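Local coordinates for flocculation protein FLO11 (Saccharomyces cerevisiae, PDB 4UYT) that mediates homotypic adhesion between yeast cells in flocculation and takes part in invasive growth and biofilm formation, its Flo11 domain conferring homophilic binding, at residues I49-K54 against F97-E102; Y63-K68 against G83-T88. One frame throughout, in Å; residues are numbered along the deposited sequence.

Contact 1: I49-K54 against F97-E102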
ATOM      1  N   ILE A  49       9.071   5.980   1.515  1.00  6.46           N
ATOM      2  CA  ILE A  49       7.896   6.253   0.718  1.00  6.68           C
ATOM      3  C   ILE A  49       6.699   6.504   1.605  1.00  6.68           C
ATOM      4  O   ILE A  49       6.647   5.980   2.721  1.00  7.13           O
ATOM      5  CB  ILE A  49       7.612   5.126  -0.299  1.00  7.22           C
ATOM      6  CG1 ILE A  49       7.031   3.859   0.320  1.00  7.55           C
ATOM      7  CG2 ILE A  49       8.881   4.840  -1.072  1.00  7.94           C
ATOM      8  CD1 ILE A  49       6.607   2.819  -0.702  1.00  8.65           C
ATOM      9  N   THR A  50       5.764   7.284   1.081  1.00  6.46           N
ATOM     10  CA  THR A  50       4.522   7.529   1.755  1.00  6.80           C
ATOM     11  C   THR A  50       3.398   7.062   0.816  1.00  6.37           C
ATOM     12  O   THR A  50       3.376   7.418  -0.354  1.00  7.05           O
ATOM     13  CB  THR A  50       4.361   9.005   2.096  1.00  8.25           C
ATOM     14  OG1 THR A  50       5.441   9.369   2.978  1.00 10.79           O
ATOM     15  CG2 THR A  50       3.044   9.276   2.795  1.00 10.29           C
ATOM     16  N   ILE A  51       2.469   6.315   1.382  1.00  6.57           N
ATOM     17  CA  ILE A  51       1.289   5.868   0.685  1.00  6.68           C
ATOM     18  C   ILE A  51       0.042   6.515   1.268  1.00  6.89           C
ATOM     19  O   ILE A  51       0.017   6.841   2.455  1.00  7.76           O
ATOM     20  CB  ILE A  51       1.162   4.322   0.666  1.00  7.13           C
ATOM     21  CG1 ILE A  51       0.971   3.726   2.065  1.00  7.45           C
ATOM     22  CG2 ILE A  51       2.354   3.716  -0.045  1.00  8.53           C
ATOM     23  CD1 ILE A  51       0.654   2.238   2.100  1.00  8.14           C
ATOM     24  N   HIS A  52      -0.990   6.645   0.425  1.00  7.06           N
ATOM     25  CA  HIS A  52      -2.285   7.132   0.816  1.00  7.47           C
ATOM     26  C   HIS A  52      -3.302   6.128   0.311  1.00  7.07           C
ATOM     27  O   HIS A  52      -3.416   5.919  -0.902  1.00  7.84           O
ATOM     28  CB  HIS A  52      -2.542   8.512   0.218  1.00  8.32           C
ATOM     29  CG  HIS A  52      -3.851   9.118   0.605  1.00 10.39           C
ATOM     30  ND1 HIS A  52      -4.440  10.124  -0.114  1.00 16.37           N
ATOM     31  CD2 HIS A  52      -4.653   8.885   1.663  1.00  9.85           C
ATOM     32  CE1 HIS A  52      -5.553  10.482   0.487  1.00 16.95           C
ATOM     33  NE2 HIS A  52      -5.706   9.742   1.565  1.00 12.54           N
ATOM     34  N   VAL A  53      -4.045   5.514   1.221  1.00  6.87           N
ATOM     35  CA  VAL A  53      -5.027   4.487   0.923  1.00  7.25           C
ATOM     36  C   VAL A  53      -6.407   5.012   1.258  1.00  8.02           C
ATOM     37  O   VAL A  53      -6.598   5.563   2.327  1.00  8.92           O
ATOM     38  CB  VAL A  53      -4.735   3.193   1.710  1.00  7.90           C
ATOM     39  CG1 VAL A  53      -5.791   2.144   1.494  1.00  9.04           C
ATOM     40  CG2 VAL A  53      -3.369   2.657   1.295  1.00  8.83           C
ATOM     41  N   LYS A  54      -7.337   4.877   0.311  0.53  8.40           N
ATOM     42  CA  LYS A  54      -8.716   5.284   0.526  0.53  9.22           C
ATOM     43  C   LYS A  54      -9.658   4.160   0.194  0.53 10.02           C
ATOM     44  O   LYS A  54      -9.424   3.388  -0.726  0.53  8.70           O
ATOM     45  CB  LYS A  54      -9.062   6.493  -0.331  0.53  9.19           C
ATOM     46  CG  LYS A  54      -8.244   7.743  -0.026  0.53 11.70           C
ATOM     47  CD  LYS A  54      -8.564   8.722  -1.144  0.53 15.81           C
ATOM     48  CE  LYS A  54      -8.259  10.166  -0.859  0.53 21.75           C
ATOM     49  NZ  LYS A  54      -9.195  11.058  -1.593  0.53 25.71           N
ATOM     50  N   PHE A  97      -6.113   6.688   5.054  1.00  8.61           N
ATOM     51  CA  PHE A  97      -4.912   6.710   5.876  1.00  8.40           C
ATOM     52  C   PHE A  97      -3.687   6.853   5.037  1.00  7.50           C
ATOM     53  O   PHE A  97      -3.685   6.596   3.843  1.00  8.13           O
ATOM     54  CB  PHE A  97      -4.810   5.470   6.783  1.00  8.49           C
ATOM     55  CG  PHE A  97      -4.623   4.145   6.071  1.00  8.29           C
ATOM     56  CD1 PHE A  97      -3.361   3.664   5.763  1.00  8.68           C
ATOM     57  CD2 PHE A  97      -5.734   3.343   5.724  1.00  9.00           C
ATOM     58  CE1 PHE A  97      -3.203   2.431   5.149  1.00  9.08           C
ATOM     59  CE2 PHE A  97      -5.575   2.108   5.099  1.00  9.53           C
ATOM     60  CZ  PHE A  97      -4.294   1.666   4.821  1.00  9.42           C
ATOM     61  N   THR A  98      -2.630   7.271   5.711  1.00  8.06           N
ATOM     62  CA  THR A  98      -1.317   7.319   5.144  1.00  8.49           C
ATOM     63  C   THR A  98      -0.363   6.466   5.971  1.00  8.72           C
ATOM     64  O   THR A  98      -0.596   6.180   7.134  1.00 10.75           O
ATOM     65  CB  THR A  98      -0.766   8.760   5.048  1.00  9.76           C
ATOM     66  OG1 THR A  98      -0.626   9.308   6.366  1.00 13.77           O
ATOM     67  CG2 THR A  98      -1.649   9.621   4.214  1.00 10.47           C
ATOM     68  N   ALA A  99       0.737   6.088   5.345  1.00  8.01           N
ATOM     69  CA  ALA A  99       1.807   5.378   6.040  1.00  8.95           C
ATOM     70  C   ALA A  99       3.105   5.722   5.359  1.00  7.68           C
ATOM     71  O   ALA A  99       3.131   5.873   4.143  1.00  8.45           O
ATOM     72  CB  ALA A  99       1.571   3.876   6.016  1.00  9.95           C
ATOM     73  N   THR A 100       4.168   5.791   6.147  1.00  8.48           N
ATOM     74  CA  THR A 100       5.517   6.053   5.640  1.00  8.11           C
ATOM     75  C   THR A 100       6.437   4.948   6.120  1.00  7.92           C
ATOM     76  O   THR A 100       6.434   4.596   7.298  1.00 10.05           O
ATOM     77  CB  THR A 100       6.002   7.443   6.097  1.00 10.69           C
ATOM     78  OG1 THR A 100       5.140   8.472   5.579  1.00 12.33           O
ATOM     79  CG2 THR A 100       7.393   7.719   5.615  1.00 12.68           C
ATOM     80  N   PHE A 101       7.215   4.388   5.214  1.00  6.98           N
ATOM     81  CA  PHE A 101       8.073   3.261   5.542  1.00  6.61           C
ATOM     82  C   PHE A 101       9.131   3.168   4.472  1.00  6.42           C
ATOM     83  O   PHE A 101       9.072   3.847   3.466  1.00  7.11           O
ATOM     84  CB  PHE A 101       7.301   1.950   5.700  1.00  6.96           C
ATOM     85  CG  PHE A 101       6.516   1.546   4.475  1.00  7.14           C
ATOM     86  CD1 PHE A 101       5.254   2.086   4.209  1.00  8.31           C
ATOM     87  CD2 PHE A 101       7.018   0.606   3.597  1.00  7.73           C
ATOM     88  CE1 PHE A 101       4.543   1.722   3.098  1.00  8.91           C
ATOM     89  CE2 PHE A 101       6.284   0.224   2.485  1.00  8.42           C
ATOM     90  CZ  PHE A 101       5.054   0.791   2.239  1.00  8.58           C
ATOM     91  N   GLU A 102      10.141   2.327   4.734  1.00  6.65           N
ATOM     92  CA  GLU A 102      11.261   2.177   3.823  1.00  6.54           C
ATOM     93  C   GLU A 102      11.153   0.878   3.002  1.00  5.86           C
ATOM     94  O   GLU A 102      10.732  -0.171   3.481  1.00  6.95           O
ATOM     95  CB  GLU A 102      12.587   2.236   4.576  1.00  7.34           C
ATOM     96  CG  GLU A 102      12.881   3.629   5.090  1.00  8.99           C
ATOM     97  CD  GLU A 102      14.157   3.690   5.915  1.00 11.63           C
ATOM     98  OE1 GLU A 102      14.466   2.765   6.677  1.00 16.23           O
ATOM     99  OE2 GLU A 102      14.848   4.687   5.836  1.00 19.78           O
TER

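Contact 2: Y63-K68 against G83-T88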
ATOM      1  N   TYR A  63     -14.724  -0.488  13.780  1.00 15.59           N
ATOM      2  CA  TYR A  63     -14.852  -1.796  13.142  1.00 14.64           C
ATOM      3  C   TYR A  63     -13.514  -2.521  12.959  1.00 14.74           C
ATOM      4  O   TYR A  63     -13.496  -3.706  12.655  1.00 15.80           O
ATOM      5  CB  TYR A  63     -15.513  -1.651  11.776  1.00 14.30           C
ATOM      6  CG  TYR A  63     -16.931  -1.131  11.788  1.00 15.40           C
ATOM      7  CD1 TYR A  63     -17.991  -1.958  12.146  1.00 18.21           C
ATOM      8  CD2 TYR A  63     -17.210   0.183  11.456  1.00 15.75           C
ATOM      9  CE1 TYR A  63     -19.292  -1.489  12.158  1.00 17.35           C
ATOM     10  CE2 TYR A  63     -18.505   0.663  11.472  1.00 16.20           C
ATOM     11  CZ  TYR A  63     -19.541  -0.181  11.822  1.00 18.80           C
ATOM     12  OH  TYR A  63     -20.823   0.309  11.834  1.00 19.79           O
ATOM     13  N   LEU A  64     -12.409  -1.791  13.112  1.00 14.60           N
ATOM     14  CA  LEU A  64     -11.076  -2.319  12.829  1.00 14.18           C
ATOM     15  C   LEU A  64     -10.437  -3.035  14.019  1.00 15.01           C
ATOM     16  O   LEU A  64     -10.400  -2.514  15.127  1.00 16.48           O
ATOM     17  CB  LEU A  64     -10.173  -1.177  12.387  1.00 13.09           C
ATOM     18  CG  LEU A  64      -8.798  -1.595  11.855  1.00 12.83           C
ATOM     19  CD1 LEU A  64      -8.916  -2.303  10.513  1.00 12.08           C
ATOM     20  CD2 LEU A  64      -7.906  -0.380  11.729  1.00 12.26           C
ATOM     21  N   TRP A  65      -9.899  -4.231  13.767  1.00 14.43           N
ATOM     22  CA  TRP A  65      -9.096  -4.959  14.754  1.00 15.54           C
ATOM     23  C   TRP A  65      -7.590  -4.775  14.490  1.00 14.24           C
ATOM     24  O   TRP A  65      -6.831  -4.460  15.402  1.00 16.83           O
ATOM     25  CB  TRP A  65      -9.495  -6.440  14.785  1.00 15.85           C
ATOM     26  CG  TRP A  65      -8.703  -7.254  15.739  1.00 19.12           C
ATOM     27  CD1 TRP A  65      -7.873  -8.278  15.425  1.00 20.16           C
ATOM     28  CD2 TRP A  65      -8.658  -7.124  17.167  1.00 20.77           C
ATOM     29  NE1 TRP A  65      -7.306  -8.805  16.567  1.00 23.12           N
ATOM     30  CE2 TRP A  65      -7.768  -8.107  17.650  1.00 22.47           C
ATOM     31  CE3 TRP A  65      -9.260  -6.259  18.080  1.00 20.97           C
ATOM     32  CZ2 TRP A  65      -7.499  -8.275  19.013  1.00 24.51           C
ATOM     33  CZ3 TRP A  65      -8.991  -6.430  19.439  1.00 23.48           C
ATOM     34  CH2 TRP A  65      -8.104  -7.420  19.883  1.00 23.96           C
ATOM     35  N   SER A  66      -7.169  -4.947  13.244  0.53 13.00           N
ATOM     36  CA  SER A  66      -5.763  -4.788  12.950  0.53 12.46           C
ATOM     37  C   SER A  66      -5.552  -4.425  11.495  0.53 11.03           C
ATOM     38  O   SER A  66      -6.353  -4.760  10.611  0.53 11.12           O
ATOM     39  CB  SER A  66      -4.998  -6.065  13.287  0.53 13.21           C
ATOM     40  OG  SER A  66      -5.368  -7.129  12.422  0.53 15.17           O
ATOM     41  N   LEU A  67      -4.434  -3.753  11.269  1.00 10.88           N
ATOM     42  CA  LEU A  67      -4.046  -3.289   9.942  1.00  9.47           C
ATOM     43  C   LEU A  67      -2.528  -3.291   9.910  1.00  9.01           C
ATOM     44  O   LEU A  67      -1.883  -2.698  10.774  1.00 10.13           O
ATOM     45  CB  LEU A  67      -4.601  -1.886   9.709  1.00  9.78           C
ATOM     46  CG  LEU A  67      -4.299  -1.285   8.340  1.00  9.67           C
ATOM     47  CD1 LEU A  67      -4.961  -2.076   7.239  1.00 10.22           C
ATOM     48  CD2 LEU A  67      -4.751   0.163   8.297  1.00 10.84           C
ATOM     49  N   LYS A  68      -1.959  -3.958   8.913  1.00  8.95           N
ATOM     50  CA  LYS A  68      -0.515  -3.977   8.801  1.00  9.42           C
ATOM     51  C   LYS A  68      -0.132  -4.157   7.369  1.00  8.76           C
ATOM     52  O   LYS A  68      -0.840  -4.784   6.573  1.00 10.32           O
ATOM     53  CB  LYS A  68       0.109  -5.054   9.659  1.00 11.53           C
ATOM     54  CG  LYS A  68      -0.336  -6.459   9.407  1.00 13.93           C
ATOM     55  CD  LYS A  68       0.486  -7.412  10.280  1.00 17.86           C
ATOM     56  CE  LYS A  68      -0.045  -8.814  10.247  1.00 22.53           C
ATOM     57  NZ  LYS A  68       0.802  -9.645  11.146  1.00 27.35           N
ATOM     58  N   GLY A  83      -3.163  -2.096  15.775  1.00 11.65           N
ATOM     59  CA  GLY A  83      -3.406  -3.359  16.397  1.00 13.28           C
ATOM     60  C   GLY A  83      -3.332  -3.240  17.899  1.00 13.16           C
ATOM     61  O   GLY A  83      -2.345  -2.746  18.445  1.00 13.61           O
ATOM     62  N   TYR A  84      -4.391  -3.700  18.542  1.00 16.05           N
ATOM     63  CA  TYR A  84      -4.436  -3.737  19.979  1.00 15.97           C
ATOM     64  C   TYR A  84      -3.345  -4.648  20.548  1.00 16.16           C
ATOM     65  O   TYR A  84      -2.647  -4.304  21.529  1.00 16.74           O
ATOM     66  CB  TYR A  84      -5.819  -4.212  20.428  1.00 17.82           C
ATOM     67  CG  TYR A  84      -6.922  -3.217  20.144  1.00 17.87           C
ATOM     68  CD1 TYR A  84      -7.170  -2.193  21.034  1.00 21.11           C
ATOM     69  CD2 TYR A  84      -7.701  -3.283  18.984  1.00 19.79           C
ATOM     70  CE1 TYR A  84      -8.176  -1.272  20.808  1.00 25.09           C
ATOM     71  CE2 TYR A  84      -8.712  -2.365  18.751  1.00 22.19           C
ATOM     72  CZ  TYR A  84      -8.938  -1.356  19.663  1.00 24.60           C
ATOM     73  OH  TYR A  84      -9.947  -0.438  19.460  1.00 27.42           O
ATOM     74  N   ASN A  85      -3.172  -5.816  19.937  1.00 18.90           N
ATOM     75  CA  ASN A  85      -2.183  -6.775  20.424  1.00 17.40           C
ATOM     76  C   ASN A  85      -0.749  -6.193  20.459  1.00 15.96           C
ATOM     77  O   ASN A  85       0.077  -6.572  21.296  1.00 17.41           O
ATOM     78  CB  ASN A  85      -2.203  -8.055  19.585  1.00 21.32           C
ATOM     79  CG  ASN A  85      -3.457  -8.883  19.782  1.00 22.72           C
ATOM     80  OD1 ASN A  85      -4.240  -8.669  20.708  1.00 23.17           O
ATOM     81  ND2 ASN A  85      -3.638  -9.859  18.910  1.00 26.37           N
ATOM     82  N   GLU A  86      -0.490  -5.299  19.496  1.00 16.89           N
ATOM     83  CA  GLU A  86       0.818  -4.694  19.290  1.00 16.46           C
ATOM     84  C   GLU A  86       0.927  -3.261  19.810  1.00 15.73           C
ATOM     85  O   GLU A  86       1.914  -2.587  19.537  1.00 17.86           O
ATOM     86  CB  GLU A  86       1.159  -4.705  17.801  1.00 17.40           C
ATOM     87  CG  GLU A  86       1.225  -6.103  17.206  1.00 20.32           C
ATOM     88  CD  GLU A  86      -0.107  -6.681  16.735  1.00 20.66           C
ATOM     89  OE1 GLU A  86      -1.156  -5.999  16.762  1.00 23.46           O
ATOM     90  OE2 GLU A  86      -0.099  -7.846  16.300  1.00 28.91           O
ATOM     91  N   ASN A  87      -0.078  -2.791  20.544  1.00 14.80           N
ATOM     92  CA  ASN A  87      -0.086  -1.437  21.079  1.00 16.29           C
ATOM     93  C   ASN A  87       0.223  -0.398  20.032  1.00 15.22           C
ATOM     94  O   ASN A  87       0.965   0.557  20.316  1.00 16.79           O
ATOM     95  CB  ASN A  87       0.906  -1.310  22.252  1.00 15.65           C
ATOM     96  CG  ASN A  87       0.736  -2.411  23.257  1.00 16.11           C
ATOM     97  OD1 ASN A  87       1.672  -3.199  23.523  1.00 19.96           O
ATOM     98  ND2 ASN A  87      -0.468  -2.526  23.786  1.00 15.31           N
ATOM     99  N   THR A  88      -0.311  -0.596  18.829  1.00 13.52           N
ATOM    100  CA  THR A  88       0.015   0.274  17.732  1.00 13.11           C
ATOM    101  C   THR A  88      -1.210   0.989  17.227  1.00 12.52           C
ATOM    102  O   THR A  88      -2.190   0.359  16.859  1.00 13.60           O
ATOM    103  CB  THR A  88       0.635  -0.551  16.605  1.00 14.15           C
ATOM    104  OG1 THR A  88       1.795  -1.232  17.094  1.00 16.90           O
ATOM    105  CG2 THR A  88       1.044   0.338  15.462  1.00 15.09           C
TER
HETATM  106  O   HOH W   1     -10.723  -0.192  16.599  1.00 20.32           O
HETATM  107  O   HOH W   2       1.675  -8.381  13.439  1.00 48.30           O

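Contact 1: I49-K54 against F97-E102
Val53 packs its CB over one face of the Phe97 ring, offset toward the rim and 3.5 Å from CZ, a CH-pi contact in which the two side chains run alongside each other in the same direction. The phenylalanine reaches this place because chi1 of 66° puts CG between its own backbone N and carbonyl carbon, folding the ring back over the neighbouring strand. Phe101 repeats the gesture (chi1 58°) four residues further on: Ile49 CG1 sits above one face, 4.2 Å from the ring centroid, while CD1 of Ile51 meets the ring edge at CE1. Between the two rings, the small Ala99 leaves its CB to touch Ile51 CG1 at 4.0 Å. These apolar groups share one face of the sheet; Ile51, Ala99 and Phe101 pack on Ile69 of strand 64-70, and Phe97 on Leu67 and Leu81.

The other face is polar. Thr50 and Thr100 join their hydroxyls directly, OG1 to OG1 at 2.8 Å; both have OG1 anti to the carbonyl carbon, which brings the oxygens together. A sodium ion lies near the side chain of Thr50, probably the one bound by Ser38 and Gln48. On the same face, His52 turns the edge of its ring to the neighbouring strand, with His52 CD2 3.3 Å from Phe97 O. Its NE2 is hydrogen-bonded to Asp96, which helps to hold the ring in this orientation.

Six backbone hydrogen bonds tie the strands, from Ile49 N to Phe101 O at 2.9 Å through the pairs Ile51-Ala99 and Val53-Phe97. This is an antiparallel pairing of strands 46-55 and 96-104 at the margin of a four-strand sheet, one layer of the fibronectin type III-like beta sandwich of the Flo11 domain.

Contact 2: Y63-K68 against G83-T88
Ser66 and Gly83 bring their backbones within 4.4 Å, CA to CA, just after the chain turns a corner at Trp65 and just before it enters a type I turn from Tyr84 to Asn87. That turn is closed by the bond from Asn87 N to Tyr84 O, and Asn87 and Thr88 together face Gly83 as a G1 beta bulge.

Side chains do the bridging. A chi1 of 179° carries the indole of Trp65 away from the backbone N and out to the turn, where CZ3 meets Tyr84 CD2 at 3.4 Å. The planes of the two rings are only 24° apart, yet a large lateral offset leaves the centroids 5.2 Å from each other, and the closest atoms meet obliquely. Asn85 approaches the indole's six-membered ring at CZ2, its amide plane almost perpendicular to the indole and OD1 3.7 Å from Trp65 CZ2.

Water supplies the polar links. One molecule donates to Leu64 O at 2.8 Å and accepts from the Tyr84 hydroxyl, so the phenol is anchored at its far end as well as along its flank. A second accepts from Lys68 NZ and donates weakly to Glu86 OE2. The carbonyl oxygen of Trp65, by contrast, is buried here without a polar partner.

Behind the contact, strand 120-125 pairs with strand 64-70, and a classic beta bulge interrupts the pairing where Trp65 and Ser66 both face Glu124. Tyr82, in the strand that leads into the turn, sets its ring edge-to-face with Tyr84, and strands 79-83 and 88-89 carry the turn at the margin of the five-strand sheet.

About 17 Å separates the centres of the two contacts, and they belong to different sheets of the Flo11 domain: contact 1 to the four-strand sheet, contact 2 to the five-strand one. Strand 46-55 is followed in sequence by strand 64-70, so the chain passes from the first sheet to the second, makes the corner and turn of contact 2, and returns as strand 96-104 to complete contact 1. One point where the two sheets meet is Phe97 CZ on Leu67 CD2, at 3.8 Å. Contact 1 is mostly buried and central, whereas contact 2 lies farther out, and its partly exposed aromatic side chains may contribute to the aromatic bands that confer homophilic binding.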